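Local structure of phosphonopyruvate hydrolase (Variovorax sp., 2HJP) at residues Lys3-Leu7 with Ala71-Pro77; Phe17-Ala22 with Phe36-Ser42. The protein hydrolyses the carbon-phosphorus bond of phosphonopyruvate to give pyruvate and phosphate, with a divalent metal ion such as magnesium, cobalt or manganese as cofactor. All blocks are in the same frame, centred on the assembly; numbering follows the deposited sequence.

Interaction 1. Residues Lys3-Leu7 with Ala71-Pro77; sequences KNQAL and ASTVSIP. With XYS (alpha-D-xylopyranose), chain B.
The ammonium NZ of Lys-3 donates a hydrogen bond to Val-74 O at 2.8 Å, with Ala-71 O 2.7 Å from the same nitrogen. A water also takes part, accepting from Lys-3 NZ at 3.0 Å and donating to Ile-76 O, which links the lysine to a further carbonyl of the loop. Here the first turn of helix 3-13 is tied to the alpha-to-beta loop that leads from helix 60-71 into strand 78-81 of the TIM barrel. CG of Lys-3 lies anti to its carbonyl carbon (chi1 -61°), and from there the chain runs extended past Ser-75 and Ile-76, carrying CE to 3.3 Å from Val-74 O. The Val-74 bond arrives obliquely, with NZ tilted 33° from the carbonyl plane. A methionine in place of Lys-3 would probably leave Val-74 O and the bridging water without their cationic donor, loosening the hold on the loop. Ser-75, whose CB points away from the helix, bonds through OG to Glu-32, a residue that also binds the alpha-D-xylopyranose lying against the serine. At the other end of the contact the Pro-77 ring sits against the helix turn, its CG in apolar contact with Ala-6 CB at 4.2 Å and Leu-7 CB at 4.1 Å; the same CG also lies 3.7 Å from Lys-3 O.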
ATOM      1  N   LYS A   3     -17.328 -19.114  -2.881  1.00 22.45           N
ATOM      2  CA  LYS A   3     -17.528 -18.752  -1.465  1.00 21.49           C
ATOM      3  C   LYS A   3     -18.834 -17.997  -1.262  1.00 20.19           C
ATOM      4  O   LYS A   3     -19.522 -18.189  -0.281  1.00 19.28           O
ATOM      5  CB  LYS A   3     -16.367 -17.885  -0.962  1.00 19.79           C
ATOM      6  CG  LYS A   3     -15.006 -18.568  -1.034  1.00 19.55           C
ATOM      7  CD  LYS A   3     -13.876 -17.553  -0.903  1.00 20.82           C
ATOM      8  CE  LYS A   3     -12.580 -18.263  -0.407  1.00 18.02           C
ATOM      9  NZ  LYS A   3     -11.434 -17.276  -0.334  1.00 17.40           N
ATOM     10  N   ASN A   4     -19.197 -17.125  -2.192  1.00 22.59           N
ATOM     11  CA  ASN A   4     -20.455 -16.331  -1.981  1.00 22.87           C
ATOM     12  C   ASN A   4     -21.663 -17.241  -1.943  1.00 24.01           C
ATOM     13  O   ASN A   4     -22.573 -17.047  -1.171  1.00 23.49           O
ATOM     14  CB  ASN A   4     -20.664 -15.299  -3.085  1.00 23.33           C
ATOM     15  CG  ASN A   4     -19.570 -14.222  -3.097  1.00 25.81           C
ATOM     16  OD1 ASN A   4     -18.770 -14.129  -2.174  1.00 21.41           O
ATOM     17  ND2 ASN A   4     -19.541 -13.402  -4.175  1.00 22.68           N
ATOM     18  N   GLN A   5     -21.644 -18.256  -2.804  1.00 27.48           N
ATOM     19  CA  GLN A   5     -22.738 -19.225  -2.847  1.00 29.32           C
ATOM     20  C   GLN A   5     -22.768 -19.989  -1.539  1.00 29.00           C
ATOM     21  O   GLN A   5     -23.834 -20.211  -0.962  1.00 29.96           O
ATOM     22  CB  GLN A   5     -22.531 -20.219  -3.995  1.00 30.97           C
ATOM     23  CG  GLN A   5     -22.638 -19.619  -5.344  1.00 34.75           C
ATOM     24  CD  GLN A   5     -22.433 -20.664  -6.395  1.00 38.57           C
ATOM     25  OE1 GLN A   5     -21.451 -21.439  -6.357  1.00 39.83           O
ATOM     26  NE2 GLN A   5     -23.368 -20.722  -7.345  1.00 40.53           N
ATOM     27  N   ALA A   6     -21.599 -20.453  -1.106  1.00 26.28           N
ATOM     28  CA  ALA A   6     -21.504 -21.153   0.178  1.00 23.83           C
ATOM     29  C   ALA A   6     -22.133 -20.343   1.340  1.00 22.14           C
ATOM     30  O   ALA A   6     -22.809 -20.888   2.152  1.00 21.76           O
ATOM     31  CB  ALA A   6     -20.003 -21.453   0.518  1.00 24.57           C
ATOM     32  N   LEU A   7     -21.871 -19.041   1.434  1.00 22.47           N
ATOM     33  CA  LEU A   7     -22.425 -18.256   2.527  1.00 21.50           C
ATOM     34  C   LEU A   7     -23.927 -18.116   2.353  1.00 24.05           C
ATOM     35  O   LEU A   7     -24.706 -18.256   3.319  1.00 22.74           O
ATOM     36  CB  LEU A   7     -21.751 -16.877   2.593  1.00 22.63           C
ATOM     37  CG  LEU A   7     -22.310 -15.896   3.623  1.00 21.52           C
ATOM     38  CD1 LEU A   7     -22.190 -16.490   5.026  1.00 23.35           C
ATOM     39  CD2 LEU A   7     -21.599 -14.527   3.470  1.00 18.13           C
ATOM     40  N   ALA A  71      -8.627 -13.464   2.149  1.00 14.93           N
ATOM     41  CA  ALA A  71      -9.431 -14.217   1.220  1.00 16.28           C
ATOM     42  C   ALA A  71      -8.541 -15.066   0.294  1.00 18.10           C
ATOM     43  O   ALA A  71      -8.980 -16.104  -0.136  1.00 17.07           O
ATOM     44  CB  ALA A  71     -10.351 -13.263   0.407  1.00 14.96           C
ATOM     45  N   SER A  72      -7.298 -14.650   0.024  1.00 17.42           N
ATOM     46  CA  SER A  72      -6.438 -15.421  -0.870  1.00 19.81           C
ATOM     47  C   SER A  72      -5.785 -16.586  -0.145  1.00 20.80           C
ATOM     48  O   SER A  72      -5.118 -17.436  -0.740  1.00 22.86           O
ATOM     49  CB  SER A  72      -5.349 -14.508  -1.487  1.00 20.61           C
ATOM     50  OG  SER A  72      -4.471 -14.034  -0.473  1.00 25.03           O
ATOM     51  N   THR A  73      -5.972 -16.630   1.164  1.00 19.65           N
ATOM     52  CA  THR A  73      -5.389 -17.696   1.966  1.00 18.85           C
ATOM     53  C   THR A  73      -6.442 -18.755   2.372  1.00 19.25           C
ATOM     54  O   THR A  73      -6.112 -19.904   2.446  1.00 19.71           O
ATOM     55  CB  THR A  73      -4.767 -17.085   3.246  1.00 17.71           C
ATOM     56  OG1 THR A  73      -3.719 -16.199   2.853  1.00 18.91           O
ATOM     57  CG2 THR A  73      -4.163 -18.142   4.224  1.00 16.82           C
ATOM     58  N   VAL A  74      -7.689 -18.370   2.678  1.00 17.06           N
ATOM     59  CA  VAL A  74      -8.624 -19.373   3.162  1.00 17.56           C
ATOM     60  C   VAL A  74      -9.602 -19.792   2.037  1.00 17.49           C
ATOM     61  O   VAL A  74      -9.735 -19.094   1.036  1.00 17.42           O
ATOM     62  CB  VAL A  74      -9.429 -18.838   4.454  1.00 15.05           C
ATOM     63  CG1 VAL A  74      -8.433 -18.418   5.580  1.00 12.97           C
ATOM     64  CG2 VAL A  74     -10.243 -17.609   4.092  1.00 12.97           C
ATOM     65  N   SER A  75     -10.283 -20.911   2.233  1.00 18.15           N
ATOM     66  CA  SER A  75     -11.229 -21.415   1.255  1.00 19.24           C
ATOM     67  C   SER A  75     -12.655 -21.168   1.769  1.00 19.79           C
ATOM     68  O   SER A  75     -13.632 -21.402   1.050  1.00 19.43           O
ATOM     69  CB  SER A  75     -11.004 -22.946   1.035  1.00 22.00           C
ATOM     70  OG  SER A  75     -11.580 -23.687   2.131  1.00 23.84           O
ATOM     71  N   ILE A  76     -12.801 -20.633   2.993  1.00 17.26           N
ATOM     72  CA  ILE A  76     -14.136 -20.424   3.538  1.00 17.98           C
ATOM     73  C   ILE A  76     -14.510 -18.924   3.382  1.00 16.36           C
ATOM     74  O   ILE A  76     -13.615 -18.108   3.192  1.00 16.28           O
ATOM     75  CB  ILE A  76     -14.208 -20.877   5.036  1.00 20.82           C
ATOM     76  CG1 ILE A  76     -13.167 -20.124   5.875  1.00 22.80           C
ATOM     77  CG2 ILE A  76     -14.031 -22.416   5.098  1.00 17.49           C
ATOM     78  CD1 ILE A  76     -11.736 -20.445   5.666  1.00 35.24           C
ATOM     79  N   PRO A  77     -15.812 -18.559   3.441  1.00 17.82           N
ATOM     80  CA  PRO A  77     -16.245 -17.153   3.290  1.00 17.74           C
ATOM     81  C   PRO A  77     -15.654 -16.165   4.302  1.00 16.33           C
ATOM     82  O   PRO A  77     -15.504 -16.473   5.497  1.00 18.01           O
ATOM     83  CB  PRO A  77     -17.770 -17.217   3.480  1.00 16.99           C
ATOM     84  CG  PRO A  77     -18.107 -18.621   3.057  1.00 18.52           C
ATOM     85  CD  PRO A  77     -16.982 -19.444   3.647  1.00 16.62           C
TER
HETATM   86  C1  XYS B 293      -7.533 -25.611   2.554  1.00 58.72           C
HETATM   87  C2  XYS B 293      -6.620 -25.717   1.299  1.00 58.54           C
HETATM   88  C3  XYS B 293      -7.392 -25.107   0.088  1.00 58.01           C
HETATM   89  C4  XYS B 293      -8.803 -25.762  -0.119  1.00 57.29           C
HETATM   90  C5  XYS B 293      -9.589 -26.080   1.169  1.00 57.39           C
HETATM   91  O1  XYS B 293      -7.859 -24.268   2.986  1.00 58.76           O
HETATM   92  O2  XYS B 293      -5.428 -24.960   1.522  1.00 60.27           O
HETATM   93  O3  XYS B 293      -6.590 -25.195  -1.124  1.00 56.90           O
HETATM   94  O4  XYS B 293      -9.636 -25.166  -1.137  1.00 55.84           O
HETATM   95  O5  XYS B 293      -8.741 -26.373   2.375  1.00 58.76           O
HETATM   96  O   HOH W   1     -12.567 -15.769   1.935  1.00 14.78           O

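Interaction 2. Residues Phe17-Ala22 with Phe36-Ser42; sequences FTAMAA and FGGIWGS. With PPR (phosphonopyruvate), chain G.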
ATOM      1  N   PHE A  17     -24.404 -20.501  11.219  1.00 19.36           N
ATOM      2  CA  PHE A  17     -23.064 -20.290  10.628  1.00 17.63           C
ATOM      3  C   PHE A  17     -22.153 -19.567  11.645  1.00 17.52           C
ATOM      4  O   PHE A  17     -22.567 -18.532  12.251  1.00 19.17           O
ATOM      5  CB  PHE A  17     -23.235 -19.412   9.393  1.00 18.64           C
ATOM      6  CG  PHE A  17     -21.998 -19.173   8.603  1.00 17.25           C
ATOM      7  CD1 PHE A  17     -21.570 -20.104   7.678  1.00 17.63           C
ATOM      8  CD2 PHE A  17     -21.285 -17.990   8.766  1.00 19.57           C
ATOM      9  CE1 PHE A  17     -20.426 -19.888   6.895  1.00 18.56           C
ATOM     10  CE2 PHE A  17     -20.146 -17.722   8.010  1.00 19.07           C
ATOM     11  CZ  PHE A  17     -19.699 -18.689   7.047  1.00 19.70           C
ATOM     12  N   THR A  18     -20.953 -20.096  11.860  1.00 16.30           N
ATOM     13  CA  THR A  18     -20.026 -19.459  12.797  1.00 15.70           C
ATOM     14  C   THR A  18     -18.882 -18.773  12.055  1.00 16.04           C
ATOM     15  O   THR A  18     -18.352 -19.299  11.052  1.00 14.45           O
ATOM     16  CB  THR A  18     -19.413 -20.478  13.778  1.00 12.95           C
ATOM     17  OG1 THR A  18     -18.651 -21.420  13.042  1.00 19.21           O
ATOM     18  CG2 THR A  18     -20.524 -21.260  14.512  1.00 17.18           C
ATOM     19  N   ALA A  19     -18.543 -17.589  12.521  1.00 15.80           N
ATOM     20  CA  ALA A  19     -17.436 -16.868  11.879  1.00 17.56           C
ATOM     21  C   ALA A  19     -16.526 -16.381  13.041  1.00 16.60           C
ATOM     22  O   ALA A  19     -17.007 -15.832  14.025  1.00 18.53           O
ATOM     23  CB  ALA A  19     -17.945 -15.641  11.092  1.00 16.76           C
ATOM     24  N   MET A  20     -15.236 -16.568  12.875  1.00 16.81           N
ATOM     25  CA  MET A  20     -14.203 -16.164  13.881  1.00 15.99           C
ATOM     26  C   MET A  20     -13.324 -15.003  13.397  1.00 16.77           C
ATOM     27  O   MET A  20     -12.847 -14.940  12.220  1.00 16.90           O
ATOM     28  CB  MET A  20     -13.288 -17.370  14.180  1.00 14.36           C
ATOM     29  CG  MET A  20     -12.049 -17.054  15.078  1.00 16.67           C
ATOM     30  SD  MET A  20     -12.543 -16.311  16.649  1.00 16.89           S
ATOM     31  CE  MET A  20     -13.216 -17.782  17.527  1.00 16.52           C
ATOM     32  N   ALA A  21     -13.091 -14.093  14.326  1.00 16.39           N
ATOM     33  CA  ALA A  21     -12.233 -12.967  14.050  1.00 13.76           C
ATOM     34  C   ALA A  21     -10.809 -13.409  13.635  1.00 14.50           C
ATOM     35  O   ALA A  21     -10.284 -14.436  14.106  1.00 15.27           O
ATOM     36  CB  ALA A  21     -12.117 -12.113  15.337  1.00 12.12           C
ATOM     37  N   ALA A  22     -10.174 -12.607  12.784  1.00 14.55           N
ATOM     38  CA  ALA A  22      -8.807 -12.843  12.400  1.00 14.02           C
ATOM     39  C   ALA A  22      -8.164 -11.490  12.132  1.00 14.59           C
ATOM     40  O   ALA A  22      -8.792 -10.635  11.506  1.00 14.13           O
ATOM     41  CB  ALA A  22      -8.685 -13.727  11.135  1.00 12.97           C
ATOM     42  N   PHE A  36     -14.301 -23.336  11.853  1.00 17.28           N
ATOM     43  CA  PHE A  36     -15.342 -22.311  11.827  1.00 15.23           C
ATOM     44  C   PHE A  36     -15.861 -22.203  10.402  1.00 17.17           C
ATOM     45  O   PHE A  36     -15.165 -22.541   9.446  1.00 17.90           O
ATOM     46  CB  PHE A  36     -14.802 -20.950  12.329  1.00 18.16           C
ATOM     47  CG  PHE A  36     -14.562 -20.928  13.789  1.00 16.22           C
ATOM     48  CD1 PHE A  36     -15.632 -20.739  14.677  1.00 15.64           C
ATOM     49  CD2 PHE A  36     -13.282 -21.161  14.284  1.00 19.06           C
ATOM     50  CE1 PHE A  36     -15.443 -20.769  16.037  1.00 18.62           C
ATOM     51  CE2 PHE A  36     -13.049 -21.208  15.678  1.00 20.31           C
ATOM     52  CZ  PHE A  36     -14.147 -21.003  16.573  1.00 15.96           C
ATOM     53  N   GLY A  37     -17.099 -21.734  10.274  1.00 17.24           N
ATOM     54  CA  GLY A  37     -17.769 -21.578   8.997  1.00 16.41           C
ATOM     55  C   GLY A  37     -17.183 -20.462   8.145  1.00 16.23           C
ATOM     56  O   GLY A  37     -17.085 -20.593   6.926  1.00 15.41           O
ATOM     57  N   GLY A  38     -16.813 -19.359   8.777  1.00 14.97           N
ATOM     58  CA  GLY A  38     -16.247 -18.274   8.002  1.00 14.57           C
ATOM     59  C   GLY A  38     -15.300 -17.423   8.871  1.00 15.67           C
ATOM     60  O   GLY A  38     -15.157 -17.678  10.096  1.00 14.66           O
ATOM     61  N   ILE A  39     -14.645 -16.462   8.238  1.00 13.62           N
ATOM     62  CA  ILE A  39     -13.734 -15.549   8.893  1.00 14.25           C
ATOM     63  C   ILE A  39     -14.420 -14.177   9.079  1.00 13.20           C
ATOM     64  O   ILE A  39     -15.159 -13.733   8.189  1.00 13.73           O
ATOM     65  CB  ILE A  39     -12.436 -15.353   8.019  1.00 17.37           C
ATOM     66  CG1 ILE A  39     -11.771 -16.719   7.741  1.00 16.01           C
ATOM     67  CG2 ILE A  39     -11.470 -14.346   8.705  1.00 15.03           C
ATOM     68  CD1 ILE A  39     -11.257 -17.503   8.969  1.00 17.95           C
ATOM     69  N   TRP A  40     -14.204 -13.540  10.238  1.00 15.16           N
ATOM     70  CA  TRP A  40     -14.743 -12.208  10.516  1.00 14.14           C
ATOM     71  C   TRP A  40     -13.524 -11.258  10.386  1.00 15.98           C
ATOM     72  O   TRP A  40     -12.572 -11.317  11.208  1.00 15.83           O
ATOM     73  CB  TRP A  40     -15.338 -12.180  11.943  1.00 14.24           C
ATOM     74  CG  TRP A  40     -15.616 -10.837  12.534  1.00 13.93           C
ATOM     75  CD1 TRP A  40     -15.241 -10.402  13.772  1.00 14.71           C
ATOM     76  CD2 TRP A  40     -16.393  -9.764  11.962  1.00 16.21           C
ATOM     77  NE1 TRP A  40     -15.731  -9.131  14.012  1.00 13.23           N
ATOM     78  CE2 TRP A  40     -16.432  -8.718  12.919  1.00 15.22           C
ATOM     79  CE3 TRP A  40     -17.059  -9.593  10.736  1.00 16.69           C
ATOM     80  CZ2 TRP A  40     -17.117  -7.512  12.690  1.00 15.15           C
ATOM     81  CZ3 TRP A  40     -17.743  -8.407  10.493  1.00 16.01           C
ATOM     82  CH2 TRP A  40     -17.767  -7.368  11.468  1.00 18.28           C
ATOM     83  N   GLY A  41     -13.554 -10.404   9.362  1.00 14.10           N
ATOM     84  CA  GLY A  41     -12.452  -9.467   9.124  1.00 16.11           C
ATOM     85  C   GLY A  41     -12.673  -8.226   9.963  1.00 13.78           C
ATOM     86  O   GLY A  41     -12.918  -7.142   9.500  1.00 14.31           O
ATOM     87  N   SER A  42     -12.570  -8.451  11.251  1.00 13.41           N
ATOM     88  CA  SER A  42     -12.769  -7.493  12.316  1.00 13.38           C
ATOM     89  C   SER A  42     -11.967  -6.166  12.267  1.00 14.90           C
ATOM     90  O   SER A  42     -10.760  -6.197  12.218  1.00 14.83           O
ATOM     91  CB  SER A  42     -12.405  -8.206  13.642  1.00 10.59           C
ATOM     92  OG  SER A  42     -12.515  -7.261  14.707  1.00 13.21           O
TER
HETATM   93  C1  PPR G 291     -15.360  -5.639  15.272  1.00 20.18           C
HETATM   94  O1  PPR G 291     -14.975  -6.836  15.599  1.00 17.46           O
HETATM   95  O2' PPR G 291     -14.655  -4.806  14.770  1.00 17.68           O
HETATM   96  C2  PPR G 291     -16.806  -5.361  15.557  1.00 21.75           C
HETATM   97  C3  PPR G 291     -17.577  -5.850  16.571  1.00 23.63           C
HETATM   98  O2  PPR G 291     -17.349  -4.511  14.685  1.00 18.90           O
HETATM   99  P   PPR G 291     -17.311  -4.780  18.065  1.00 26.69           P
HETATM  100  O1P PPR G 291     -17.845  -3.387  17.630  1.00 25.43           O
HETATM  101  O2P PPR G 291     -15.786  -4.810  18.352  1.00 26.79           O
HETATM  102  O3P PPR G 291     -18.165  -5.360  19.092  1.00 26.75           O
HETATM  103  O   HOH W   2      -9.359  -7.945  10.395  1.00 15.61           O
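The Phe-17 ring lies obliquely against the backbone of Gly-37 and Gly-38, its CZ 3.2 Å from Gly-37 O, while Gly-37 CA makes an off-centre CH-pi contact with the ring. A CB on either glycine would lie too close to this ring. Thr-18 sets OG1 at the edge of the Phe-36 ring, 3.5 Å from CD1, and its carbonyl accepts from Gly-38 N. Ala-19 pairs with Gly-38, its CA touching Gly-38 O. With helix 25-34 between them, the two strands form the first beta-alpha-beta unit of the TIM barrel, parallel and adjacent. Met-20 continues the ladder: its N donates to Gly-38 O, and its O receives Trp-40 N at 2.8 Å. On the opposite face from Ala-19, CB of Met-20 lies over the Phe-36 ring, 3.9 Å from the centroid. The chain then bends at chi2 and chi3 (56° and 74°), bringing CE to 3.5 Å from Phe-36 CZ and SD above the same face in a more distant Met-aromatic contact. Ala-21 places CB 3.9 Å from Trp-40 CD1 at the indole edge, beside the pocket where Trp-40 NE1 (2.9 Å) and Ser-42 OG (2.7 Å) both donate to phosphonopyruvate O1. Ala-22 N bonds to Trp-40 O, its CB meets Ile-39 CG2, and a water joins Ala-22 O to Ser-42 O.

From the N terminus the chain enters helix 3-13, whose first turn is met much later by residues 71-77. Strand 17-21 follows directly, and after helix 25-34 the chain returns as strand 38-41, closing the shorter loop of interaction 2, nested inside that of interaction 1. After helix 60-71, residues 71-77 come back against helix 3-13, closing the long loop of interaction 1, and run on into strand 78-81, the next strand of the barrel. The two contacts, with centres about 11 Å apart, touch directly: Pro-77 O probably accepts a hydrogen bond from Ile-39 N, and Leu-7 packs on Phe-17. Together they join the N-terminal helix to the first three barrel strands, with interaction 2 reaching the substrate pocket.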